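Local coordinates for CBS domain protein (Shewanella oneidensis, PDB 3LHH), which binds adenosine monophosphate through its tandem CBS-domain module, one piece of a longer predicted membrane protein of the CorC/CNNM family whose overall role is not established, at residues A[49-54]-A[84-89]; A[55-60]-A[64-69]; A[94-99]-A[110-115]; A[139-144]-A[150-155]. All blocks are in the same frame, centred on the assembly; numbering follows the deposited sequence. Where two conformers were deposited one is given.

In the fold
Along the chain contact 2 falls between the two segments of contact 1, and contacts 3 and 4 follow in that order. Contacts 1 and 4 are closest, their centres about 9 Å apart: strand 49-50 pairs with strand 149-154, so a piece from the start of the modelled chain adds an edge strand to the sheet of the second CBS repeat. The centres of contacts 2 and 3 are about 12 Å apart; helix 63-71 packs on helix 94-102 through L67 and L97. The centre of contact 4 is about 20 Å from theirs. Contacts 1, 2 and 4 all touch AMP, which sits in the cleft between the two repeats of this tandem CBS module.

Contact 1: A[49-54]-A[84-89]; sequences VPRSDI and NVDDMV. With AMP (adenosine monophosphate), chain B.
R51 reaches across to the turn 84-87 and meets it at V85 and D86. The turn is a type I beta turn from N84 to D87, and N84 tightens it: its OD1 accepts the backbone N of D86 at 2.8 Å, an Asx turn that fixes the residue carrying the acid. V85 comes next and lies against the guanidinium of R51, with CG1 over one face, offset toward the rim, and 3.7 Å from NH2. CG2, its other methyl, packs on F56. At D86 the contact becomes polar. Its CG is anti to the carbonyl carbon (chi1 -72°), which swings the carboxylate round to the edge of the guanidinium. NH2 of R51 gives OD2 of D86 a good bond of 2.7 Å, nearly in the guanidinium plane and on the syn side of the carboxylate, while NH1 adds only weak bonds to OD1 and OD2. The two planes are only 24° apart, so the charged groups meet nearly edge to edge. NH1 has a second partner in the carbonyl of L149, so the arginine also ties the turn to the neighbouring strand. Farther on, M88 enters its strand and packs on L149 and P79. In the same segment as R51, the carbonyl O of D53 comes 3.3 Å from C2 of AMP, and V49 lies beside the ribose: this is the adenosine pocket between paired CBS domains.

Contact 2: A[55-60]-A[64-69]; sequences VFLDLN and DANLRT. With AMP (adenosine monophosphate), chain B.
N66 and T69 of helix 63-71 turn toward the strand that precedes it, the first step of the beta-alpha-beta unit 57-58, 63-71, 77-81 of a CBS domain. The amide of N66 meets the backbone of D58 with both its ends, as a strand neighbour would. OD1 takes the N-H of D58 at 2.9 Å, the donor tilted 32° from the carbonyl plane, and ND2 returns a bond to the O of D58, also 2.9 Å. That oxygen lies almost in the plane of the N66 amide, although ND2 itself stands above the plane of the D58 carbonyl. With CG of N66 anti to the carbonyl carbon (chi1 -71°), the amide extends from the helix to this buried edge, and the two bonds fix its flip. With the amide cut back to an alanine, the N-H and O of D58 would probably lose these partners, and with them this polar tie to the helix. One turn on, T69 offers its methyl: CG2 lies 3.8 Å from CD2 of L57, the two side chains running antiparallel past one another, and 4.0 Å from CG1 of V55. D58 turns its own carboxylate the other way, to the backbone N of N60 and of N83. V55, just before the strand, reads the adenine edge: its N donates to N1 of AMP at 3.0 Å and its O accepts from N6 at 3.1 Å.

Contact 3: A[94-99]-A[110-115]; sequences AKQLLS and VDLVKN
Q96 is the first residue of helix 94-102 to meet the 110-115 loop, and its side chain crosses L112. Its CG is anti to the backbone N (chi1 -175°) and the chain runs straight out from the helix, so the aliphatic part passes the leucine at a slant, with CG 3.7 Å from CD2 of L112. At the far end OE1 comes 3.7 Å from CE of K114, whose side chain approaches from the opposite direction. A water links the same oxygen to the loop: it donates to OE1 of Q96 at 2.5 Å and to the carbonyl O of L112 at 2.7 Å. NE2 has a weak bond to E100 in the next helical turn. Were Q96 shortened to an alanine, the water would probably lose one of its acceptors and the side of L112 its cover. L97 follows: its CA comes nearest, 3.7 Å from CD2 of L112, and its CB is a looser apolar neighbour of the same methyl, while the rest of the side chain packs on L67 and V70 of helix 63-71. L112 itself also rests on I92 and L107. The helix and the loop after it are therefore joined by the greasy flank of a leucine and a single water bridge, with no direct polar bond between the two segments.

Contact 4: A[139-144]-A[150-155]; sequences MVFVVD and KGLVTL. With AMP (adenosine monophosphate), chain B.
M139, F141, L152 and T154 share one face of the antiparallel hairpin 139-143/149-154, F141 opposite L152 and M139 opposite T154; V140, V142 and V153 line the other. M139 is a selenomethionine whose chain runs out nearly straight and then bends at its last torsion (chi3 -69°). That bend carries the terminal CE to 3.7 Å from N7 of AMP. L152 has CG wedged between its backbone N and carbonyl carbon (chi1 64°), and with chi2 this places its CD2 4.2 Å from SE of M139 and 4.1 Å from CE1 of F141. CB of L152 lies 3.9 Å from CD1 of F141, whose ring continues toward F118, P79 and I91. On the other face CG2 of V142 meets CG2 of V153 at 3.8 Å, and V140 and V153 touch helix 125-135. The backbones are joined by reciprocal bonds between V140 and V153, and then V142 faces both K150 and G151 in a classic beta bulge: K150 N gives V142 O a 2.7 Å bond, G151 N only a weak one. At the loop end K150 folds over D144, but the salt bridge is long, NZ standing 4.0 Å from OD2; OD1 of D144 is held instead by the backbone N of D148 and Y146. T154 ends the strand as N-cap of helix 155-163. Its OG1 donates to O3' of AMP at 2.7 Å and is also met by the backbone N of D157, so one hydroxyl caps the helix and holds the ribose, while CE of M139 touches the adenine.

Contact 1: A[49-54]-A[84-89]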
# COMPACT_ATOMS: atom_id res chain seq x y z
N VAL A 49 -0.75 6.24 7.38
CA VAL A 49 -1.98 5.47 7.53
C VAL A 49 -1.66 4.29 8.47
O VAL A 49 -0.91 3.40 8.10
CB VAL A 49 -2.48 4.91 6.19
CG1 VAL A 49 -3.66 3.95 6.41
CG2 VAL A 49 -2.86 6.04 5.22
N PRO A 50 -2.23 4.29 9.70
CA PRO A 50 -1.94 3.26 10.70
C PRO A 50 -2.31 1.87 10.19
O PRO A 50 -3.26 1.75 9.42
CB PRO A 50 -2.90 3.62 11.86
CG PRO A 50 -3.43 5.00 11.55
CD PRO A 50 -3.39 5.12 10.06
N ARG A 51 -1.60 0.84 10.62
CA ARG A 51 -1.89 -0.52 10.18
C ARG A 51 -3.36 -0.93 10.36
O ARG A 51 -3.87 -1.76 9.61
CB ARG A 51 -0.98 -1.54 10.84
CG ARG A 51 -1.09 -1.59 12.35
CD ARG A 51 -0.14 -2.62 12.94
NE ARG A 51 -0.66 -4.00 12.85
CZ ARG A 51 0.08 -5.03 12.46
NH1 ARG A 51 1.36 -4.86 12.12
NH2 ARG A 51 -0.45 -6.23 12.41
N SER A 52 -4.05 -0.37 11.35
CA SER A 52 -5.45 -0.74 11.55
C SER A 52 -6.38 -0.13 10.49
O SER A 52 -7.48 -0.64 10.26
CB SER A 52 -5.93 -0.37 12.95
OG SER A 52 -5.97 1.03 13.14
N ASP A 53 -5.93 0.95 9.85
CA ASP A 53 -6.72 1.61 8.81
C ASP A 53 -6.38 1.11 7.41
O ASP A 53 -7.00 1.54 6.44
CB ASP A 53 -6.53 3.13 8.85
CG ASP A 53 -7.11 3.78 10.11
OD1 ASP A 53 -7.66 3.06 10.98
OD2 ASP A 53 -7.03 5.03 10.23
N ILE A 54 -5.39 0.22 7.29
CA ILE A 54 -5.00 -0.29 5.97
C ILE A 54 -6.01 -1.24 5.37
O ILE A 54 -6.38 -2.23 5.99
CB ILE A 54 -3.64 -1.02 6.00
CG1 ILE A 54 -2.50 -0.05 6.34
CG2 ILE A 54 -3.38 -1.67 4.65
CD1 ILE A 54 -1.12 -0.70 6.31
N ASN A 84 -2.19 -12.28 6.82
CA ASN A 84 -2.24 -11.03 7.57
C ASN A 84 -1.22 -10.05 7.05
O ASN A 84 -0.32 -10.39 6.29
CB ASN A 84 -2.05 -11.26 9.08
CG ASN A 84 -0.67 -11.82 9.42
OD1 ASN A 84 0.33 -11.10 9.39
ND2 ASN A 84 -0.61 -13.11 9.74
N VAL A 85 -1.35 -8.82 7.52
CA VAL A 85 -0.61 -7.69 7.03
C VAL A 85 0.89 -7.77 7.37
O VAL A 85 1.71 -7.08 6.77
CB VAL A 85 -1.29 -6.40 7.55
CG1 VAL A 85 -0.52 -5.81 8.71
CG2 VAL A 85 -1.49 -5.41 6.44
N ASP A 86 1.24 -8.63 8.32
CA ASP A 86 2.65 -8.83 8.67
C ASP A 86 3.34 -9.83 7.76
O ASP A 86 4.48 -10.20 7.98
CB ASP A 86 2.81 -9.23 10.14
CG ASP A 86 2.54 -8.07 11.07
OD1 ASP A 86 3.42 -7.19 11.16
OD2 ASP A 86 1.45 -8.03 11.68
N ASP A 87 2.63 -10.27 6.73
CA ASP A 87 3.25 -11.05 5.67
C ASP A 87 2.88 -10.38 4.35
O ASP A 87 2.18 -10.96 3.52
CB ASP A 87 2.80 -12.51 5.73
CG ASP A 87 3.58 -13.42 4.78
OD1 ASP A 87 4.60 -12.97 4.20
OD2 ASP A 87 3.18 -14.59 4.62
N MSE A 88 3.37 -9.16 4.16
CA MSE A 88 3.07 -8.37 2.97
C MSE A 88 3.84 -8.89 1.77
O MSE A 88 5.04 -9.09 1.84
CB MSE A 88 3.47 -6.91 3.20
CG MSE A 88 2.76 -5.96 2.27
SE MSE A 88 0.95 -5.89 2.87
CE MSE A 88 1.23 -4.77 4.42
N VAL A 89 3.14 -9.10 0.67
CA VAL A 89 3.81 -9.60 -0.52
C VAL A 89 4.04 -8.50 -1.57
O VAL A 89 4.93 -8.61 -2.40
CB VAL A 89 3.06 -10.79 -1.13
CG1 VAL A 89 3.60 -11.12 -2.50
CG2 VAL A 89 3.19 -12.00 -0.22
P AMP B . -6.81 6.99 -3.07
O1P AMP B . -8.02 6.60 -2.25
O2P AMP B . -6.18 5.83 -3.79
O3P AMP B . -6.96 8.24 -3.90
O5' AMP B . -5.82 7.48 -1.91
C5' AMP B . -6.15 8.64 -1.13
C4' AMP B . -5.67 8.47 0.31
O4' AMP B . -6.31 7.36 0.96
C3' AMP B . -4.18 8.15 0.41
O3' AMP B . -3.34 9.32 0.34
C2' AMP B . -4.10 7.45 1.75
O2' AMP B . -4.25 8.46 2.74
C1' AMP B . -5.38 6.64 1.78
N9 AMP B . -5.23 5.27 1.19
C8 AMP B . -4.94 4.99 -0.09
N7 AMP B . -4.91 3.65 -0.32
C5 AMP B . -5.19 3.06 0.85
C6 AMP B . -5.34 1.66 1.30
N6 AMP B . -5.16 0.61 0.45
N1 AMP B . -5.66 1.46 2.59
C2 AMP B . -5.85 2.50 3.45
N3 AMP B . -5.73 3.79 3.10
C4 AMP B . -5.40 4.12 1.83

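Contact 2: A[55-60]-A[64-69]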
# COMPACT_ATOMS: atom_id res chain seq x y z
N VAL A 55 -6.44 -0.96 4.14
CA VAL A 55 -7.36 -1.86 3.43
C VAL A 55 -6.53 -2.71 2.50
O VAL A 55 -5.82 -2.17 1.65
CB VAL A 55 -8.39 -1.05 2.61
CG1 VAL A 55 -9.26 -1.98 1.80
CG2 VAL A 55 -9.23 -0.16 3.52
N PHE A 56 -6.61 -4.03 2.63
CA PHE A 56 -5.65 -4.91 1.96
C PHE A 56 -6.29 -6.14 1.33
O PHE A 56 -7.40 -6.52 1.67
CB PHE A 56 -4.55 -5.35 2.94
CG PHE A 56 -5.05 -6.22 4.07
CD1 PHE A 56 -5.44 -5.66 5.28
CD2 PHE A 56 -5.11 -7.60 3.93
CE1 PHE A 56 -5.89 -6.46 6.32
CE2 PHE A 56 -5.56 -8.41 4.97
CZ PHE A 56 -5.96 -7.84 6.16
N LEU A 57 -5.58 -6.75 0.38
CA LEU A 57 -6.03 -7.99 -0.23
C LEU A 57 -5.24 -9.20 0.30
O LEU A 57 -4.06 -9.07 0.64
CB LEU A 57 -5.93 -7.90 -1.74
CG LEU A 57 -6.59 -6.67 -2.38
CD1 LEU A 57 -6.58 -6.80 -3.90
CD2 LEU A 57 -8.00 -6.49 -1.89
N ASP A 58 -5.88 -10.36 0.38
CA ASP A 58 -5.26 -11.56 0.95
C ASP A 58 -5.18 -12.64 -0.12
O ASP A 58 -6.19 -13.11 -0.63
CB ASP A 58 -6.04 -12.04 2.19
CG ASP A 58 -5.31 -13.16 2.98
OD1 ASP A 58 -4.52 -13.93 2.40
OD2 ASP A 58 -5.58 -13.26 4.20
N LEU A 59 -3.96 -12.98 -0.48
CA LEU A 59 -3.72 -14.00 -1.48
C LEU A 59 -4.22 -15.36 -1.03
O LEU A 59 -4.38 -16.25 -1.86
CB LEU A 59 -2.23 -14.11 -1.76
CG LEU A 59 -1.65 -12.98 -2.59
CD1 LEU A 59 -0.16 -13.23 -2.81
CD2 LEU A 59 -2.39 -12.90 -3.92
N ASN A 60 -4.42 -15.55 0.27
CA ASN A 60 -4.97 -16.82 0.78
C ASN A 60 -6.50 -16.88 0.77
O ASN A 60 -7.08 -17.91 1.13
CB ASN A 60 -4.43 -17.16 2.18
CG ASN A 60 -2.94 -17.57 2.16
OD1 ASN A 60 -2.21 -17.37 3.14
ND2 ASN A 60 -2.48 -18.13 1.04
N ASP A 64 -12.82 -13.91 -5.44
CA ASP A 64 -14.09 -13.20 -5.35
C ASP A 64 -14.15 -12.32 -4.10
O ASP A 64 -14.70 -11.22 -4.14
CB ASP A 64 -15.28 -14.17 -5.39
CG ASP A 64 -15.54 -14.75 -6.78
OD1 ASP A 64 -16.40 -15.67 -6.90
OD2 ASP A 64 -14.90 -14.28 -7.75
N ALA A 65 -13.61 -12.81 -2.99
CA ALA A 65 -13.60 -12.02 -1.76
C ALA A 65 -12.72 -10.78 -1.92
O ALA A 65 -13.05 -9.70 -1.40
CB ALA A 65 -13.14 -12.86 -0.58
N ASN A 66 -11.62 -10.91 -2.64
CA ASN A 66 -10.74 -9.76 -2.85
C ASN A 66 -11.40 -8.74 -3.79
O ASN A 66 -11.35 -7.55 -3.56
CB ASN A 66 -9.38 -10.21 -3.35
CG ASN A 66 -8.57 -10.93 -2.27
OD1 ASN A 66 -8.37 -10.40 -1.19
ND2 ASN A 66 -8.09 -12.13 -2.58
N LEU A 67 -12.03 -9.25 -4.84
CA LEU A 67 -12.85 -8.42 -5.71
C LEU A 67 -13.84 -7.59 -4.91
O LEU A 67 -13.98 -6.39 -5.13
CB LEU A 67 -13.58 -9.30 -6.72
CG LEU A 67 -13.06 -9.39 -8.15
CD1 LEU A 67 -11.65 -8.86 -8.31
CD2 LEU A 67 -13.16 -10.81 -8.67
N ARG A 68 -14.53 -8.21 -3.95
CA ARG A 68 -15.52 -7.48 -3.17
C ARG A 68 -14.87 -6.43 -2.27
O ARG A 68 -15.40 -5.33 -2.10
CB ARG A 68 -16.37 -8.45 -2.33
CG ARG A 68 -17.38 -9.26 -3.14
CD ARG A 68 -18.21 -10.21 -2.26
NE ARG A 68 -18.14 -11.56 -2.80
CZ ARG A 68 -17.56 -12.60 -2.20
NH1 ARG A 68 -17.55 -13.78 -2.80
NH2 ARG A 68 -17.00 -12.46 -1.00
N THR A 69 -13.73 -6.78 -1.69
CA THR A 69 -12.96 -5.81 -0.92
C THR A 69 -12.64 -4.60 -1.80
O THR A 69 -12.75 -3.44 -1.39
CB THR A 69 -11.62 -6.40 -0.41
OG1 THR A 69 -11.88 -7.54 0.43
CG2 THR A 69 -10.84 -5.35 0.38
P AMP B . -6.81 6.99 -3.07
O1P AMP B . -8.02 6.60 -2.25
O2P AMP B . -6.18 5.83 -3.79
O3P AMP B . -6.96 8.24 -3.90
O5' AMP B . -5.82 7.48 -1.91
C5' AMP B . -6.15 8.64 -1.13
C4' AMP B . -5.67 8.47 0.31
O4' AMP B . -6.31 7.36 0.96
C3' AMP B . -4.18 8.15 0.41
O3' AMP B . -3.34 9.32 0.34
C2' AMP B . -4.10 7.45 1.75
O2' AMP B . -4.25 8.46 2.74
C1' AMP B . -5.38 6.64 1.78
N9 AMP B . -5.23 5.27 1.19
C8 AMP B . -4.94 4.99 -0.09
N7 AMP B . -4.91 3.65 -0.32
C5 AMP B . -5.19 3.06 0.85
C6 AMP B . -5.34 1.66 1.30
N6 AMP B . -5.16 0.61 0.45
N1 AMP B . -5.66 1.46 2.59
C2 AMP B . -5.85 2.50 3.45
N3 AMP B . -5.73 3.79 3.10
C4 AMP B . -5.40 4.12 1.83

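Contact 3: A[94-99]-A[110-115]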
# COMPACT_ATOMS: atom_id res chain seq x y z
N ALA A 94 -6.01 -1.32 -8.44
CA ALA A 94 -7.40 -1.71 -8.55
C ALA A 94 -7.83 -1.73 -10.02
O ALA A 94 -8.53 -2.64 -10.47
CB ALA A 94 -8.27 -0.77 -7.75
N LYS A 95 -7.42 -0.71 -10.76
CA LYS A 95 -7.82 -0.57 -12.15
C LYS A 95 -7.42 -1.80 -12.93
O LYS A 95 -8.17 -2.27 -13.77
CB LYS A 95 -7.17 0.68 -12.76
CG LYS A 95 -7.40 0.81 -14.26
CD LYS A 95 -6.74 2.07 -14.81
CE LYS A 95 -6.81 2.08 -16.33
NZ LYS A 95 -6.30 3.36 -16.90
N GLN A 96 -6.24 -2.32 -12.63
CA GLN A 96 -5.75 -3.47 -13.37
C GLN A 96 -6.56 -4.71 -13.03
O GLN A 96 -6.96 -5.46 -13.92
CB GLN A 96 -4.27 -3.71 -13.09
CG GLN A 96 -3.69 -4.83 -13.93
CD GLN A 96 -2.23 -5.13 -13.62
OE1 GLN A 96 -1.66 -4.60 -12.67
NE2 GLN A 96 -1.62 -5.99 -14.43
N LEU A 97 -6.82 -4.89 -11.74
CA LEU A 97 -7.51 -6.08 -11.27
C LEU A 97 -8.89 -6.09 -11.91
O LEU A 97 -9.34 -7.09 -12.48
CB LEU A 97 -7.66 -5.99 -9.76
CG LEU A 97 -7.61 -7.28 -8.94
CD1 LEU A 97 -8.42 -7.07 -7.70
CD2 LEU A 97 -8.12 -8.47 -9.73
N LEU A 98 -9.57 -4.96 -11.80
CA LEU A 98 -10.92 -4.84 -12.31
C LEU A 98 -10.91 -4.89 -13.83
O LEU A 98 -11.76 -5.54 -14.43
CB LEU A 98 -11.52 -3.53 -11.87
CG LEU A 98 -11.58 -3.39 -10.37
CD1 LEU A 98 -11.98 -1.98 -10.04
CD2 LEU A 98 -12.56 -4.42 -9.79
N SER A 99 -9.96 -4.19 -14.44
CA SER A 99 -9.83 -4.22 -15.89
C SER A 99 -9.78 -5.66 -16.34
O SER A 99 -10.60 -6.08 -17.16
CB SER A 99 -8.56 -3.51 -16.37
OG SER A 99 -8.69 -2.10 -16.26
N VAL A 110 -1.99 -13.33 -7.76
CA VAL A 110 -0.57 -13.23 -7.47
C VAL A 110 0.19 -12.67 -8.68
O VAL A 110 1.30 -12.17 -8.55
CB VAL A 110 0.02 -14.59 -7.03
CG1 VAL A 110 -0.10 -15.61 -8.15
CG2 VAL A 110 1.47 -14.44 -6.60
N ASP A 111 -0.44 -12.74 -9.85
CA ASP A 111 0.18 -12.32 -11.09
C ASP A 111 0.18 -10.79 -11.27
O ASP A 111 0.95 -10.25 -12.06
CB ASP A 111 -0.52 -12.98 -12.28
CG ASP A 111 -0.24 -14.48 -12.36
OD1 ASP A 111 0.67 -14.98 -11.66
OD2 ASP A 111 -0.94 -15.17 -13.14
N LEU A 112 -0.67 -10.11 -10.52
CA LEU A 112 -0.77 -8.66 -10.65
C LEU A 112 0.01 -7.95 -9.54
O LEU A 112 0.07 -6.72 -9.52
CB LEU A 112 -2.23 -8.20 -10.67
CG LEU A 112 -3.06 -8.60 -11.90
CD1 LEU A 112 -3.32 -10.10 -11.88
CD2 LEU A 112 -4.37 -7.83 -11.95
N VAL A 113 0.60 -8.70 -8.63
CA VAL A 113 1.28 -8.08 -7.51
C VAL A 113 2.52 -7.34 -7.99
O VAL A 113 3.31 -7.89 -8.75
CB VAL A 113 1.69 -9.12 -6.45
CG1 VAL A 113 2.45 -8.45 -5.31
CG2 VAL A 113 0.46 -9.85 -5.94
N LYS A 114 2.70 -6.11 -7.54
CA LYS A 114 3.90 -5.34 -7.86
C LYS A 114 4.70 -5.15 -6.58
O LYS A 114 4.14 -5.25 -5.48
CB LYS A 114 3.55 -3.98 -8.46
CG LYS A 114 2.48 -4.04 -9.55
CD LYS A 114 2.97 -4.82 -10.76
CE LYS A 114 1.88 -4.98 -11.81
NZ LYS A 114 2.36 -5.75 -12.99
N ASN A 115 5.99 -4.87 -6.72
CA ASN A 115 6.88 -4.78 -5.57
C ASN A 115 6.55 -3.64 -4.62
O ASN A 115 6.08 -2.60 -5.03
CB ASN A 115 8.34 -4.65 -6.01
CG ASN A 115 9.28 -4.48 -4.83
OD1 ASN A 115 9.27 -5.30 -3.90
ND2 ASN A 115 10.09 -3.42 -4.85
O HOH W 1 -1.13 -4.37 -10.20

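Contact 4: A[139-144]-A[150-155]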
# COMPACT_ATOMS: atom_id res chain seq x y z
N MSE A 139 3.26 4.35 -2.86
CA MSE A 139 2.99 3.83 -1.53
C MSE A 139 4.24 3.15 -0.94
O MSE A 139 4.91 2.40 -1.62
CB MSE A 139 1.85 2.81 -1.67
CG MSE A 139 1.42 2.07 -0.45
SE MSE A 139 -0.21 1.04 -0.87
CE MSE A 139 -1.48 2.50 -1.08
N VAL A 140 4.56 3.45 0.32
CA VAL A 140 5.65 2.76 1.02
C VAL A 140 5.16 2.25 2.36
O VAL A 140 4.29 2.85 3.00
CB VAL A 140 6.89 3.66 1.26
CG1 VAL A 140 7.47 4.18 -0.06
CG2 VAL A 140 6.54 4.80 2.19
N PHE A 141 5.72 1.12 2.79
CA PHE A 141 5.38 0.53 4.08
C PHE A 141 6.40 0.92 5.14
O PHE A 141 7.61 0.94 4.89
CB PHE A 141 5.27 -0.99 3.97
CG PHE A 141 4.21 -1.45 3.02
CD1 PHE A 141 2.88 -1.08 3.20
CD2 PHE A 141 4.52 -2.27 1.95
CE1 PHE A 141 1.90 -1.51 2.32
CE2 PHE A 141 3.53 -2.71 1.07
CZ PHE A 141 2.23 -2.32 1.25
N VAL A 142 5.91 1.21 6.34
CA VAL A 142 6.75 1.64 7.43
C VAL A 142 6.79 0.58 8.54
O VAL A 142 5.74 0.11 8.98
CB VAL A 142 6.24 2.96 8.00
CG1 VAL A 142 7.15 3.44 9.13
CG2 VAL A 142 6.15 4.01 6.89
N VAL A 143 7.99 0.22 8.99
CA VAL A 143 8.15 -0.77 10.05
C VAL A 143 8.84 -0.15 11.27
O VAL A 143 9.56 0.84 11.13
CB VAL A 143 9.01 -1.98 9.59
CG1 VAL A 143 8.43 -2.58 8.32
CG2 VAL A 143 10.47 -1.56 9.38
N ASP A 144 8.60 -0.72 12.45
CA ASP A 144 9.31 -0.28 13.66
C ASP A 144 10.63 -1.03 13.82
O ASP A 144 11.09 -1.71 12.90
CB ASP A 144 8.43 -0.40 14.92
CG ASP A 144 7.97 -1.83 15.20
OD1 ASP A 144 8.62 -2.80 14.75
OD2 ASP A 144 6.93 -1.98 15.89
N LYS A 150 4.05 -0.87 10.87
CA LYS A 150 3.38 0.16 11.67
C LYS A 150 2.30 0.88 10.87
O LYS A 150 1.41 1.51 11.44
CB LYS A 150 4.40 1.21 12.16
CG LYS A 150 5.12 0.85 13.44
CD LYS A 150 4.14 0.78 14.61
CE LYS A 150 4.33 -0.50 15.44
NZ LYS A 150 3.04 -1.23 15.72
N GLY A 151 2.40 0.83 9.56
CA GLY A 151 1.49 1.57 8.71
C GLY A 151 2.04 1.79 7.32
O GLY A 151 3.02 1.15 6.93
N LEU A 152 1.41 2.68 6.57
CA LEU A 152 1.90 3.01 5.25
C LEU A 152 1.83 4.50 5.00
O LEU A 152 1.04 5.21 5.62
CB LEU A 152 1.14 2.24 4.16
CG LEU A 152 -0.35 2.49 3.96
CD1 LEU A 152 -0.62 3.76 3.17
CD2 LEU A 152 -0.93 1.29 3.22
N VAL A 153 2.70 4.97 4.11
CA VAL A 153 2.66 6.37 3.67
C VAL A 153 2.44 6.42 2.16
O VAL A 153 3.03 5.63 1.42
CB VAL A 153 3.96 7.10 4.04
CG1 VAL A 153 3.85 8.60 3.71
CG2 VAL A 153 4.21 6.94 5.49
N THR A 154 1.60 7.34 1.72
CA THR A 154 1.41 7.56 0.29
C THR A 154 2.07 8.86 -0.20
O THR A 154 2.21 9.83 0.54
CB THR A 154 -0.08 7.59 -0.11
OG1 THR A 154 -0.69 8.77 0.42
CG2 THR A 154 -0.81 6.35 0.41
N LEU A 155 2.46 8.87 -1.46
CA LEU A 155 3.00 10.09 -2.06
C LEU A 155 1.96 11.20 -1.93
O LEU A 155 2.28 12.33 -1.54
CB LEU A 155 3.32 9.84 -3.53
CG LEU A 155 3.76 11.08 -4.31
CD1 LEU A 155 5.10 11.54 -3.82
CD2 LEU A 155 3.79 10.77 -5.80
P AMP B . -6.81 6.99 -3.07
O1P AMP B . -8.02 6.60 -2.25
O2P AMP B . -6.18 5.83 -3.79
O3P AMP B . -6.96 8.24 -3.90
O5' AMP B . -5.82 7.48 -1.91
C5' AMP B . -6.15 8.64 -1.13
C4' AMP B . -5.67 8.47 0.31
O4' AMP B . -6.31 7.36 0.96
C3' AMP B . -4.18 8.15 0.41
O3' AMP B . -3.34 9.32 0.34
C2' AMP B . -4.10 7.45 1.75
O2' AMP B . -4.25 8.46 2.74
C1' AMP B . -5.38 6.64 1.78
N9 AMP B . -5.23 5.27 1.19
C8 AMP B . -4.94 4.99 -0.09
N7 AMP B . -4.91 3.65 -0.32
C5 AMP B . -5.19 3.06 0.85
C6 AMP B . -5.34 1.66 1.30
N6 AMP B . -5.16 0.61 0.45
N1 AMP B . -5.66 1.46 2.59
C2 AMP B . -5.85 2.50 3.45
N3 AMP B . -5.73 3.79 3.10
C4 AMP B . -5.40 4.12 1.83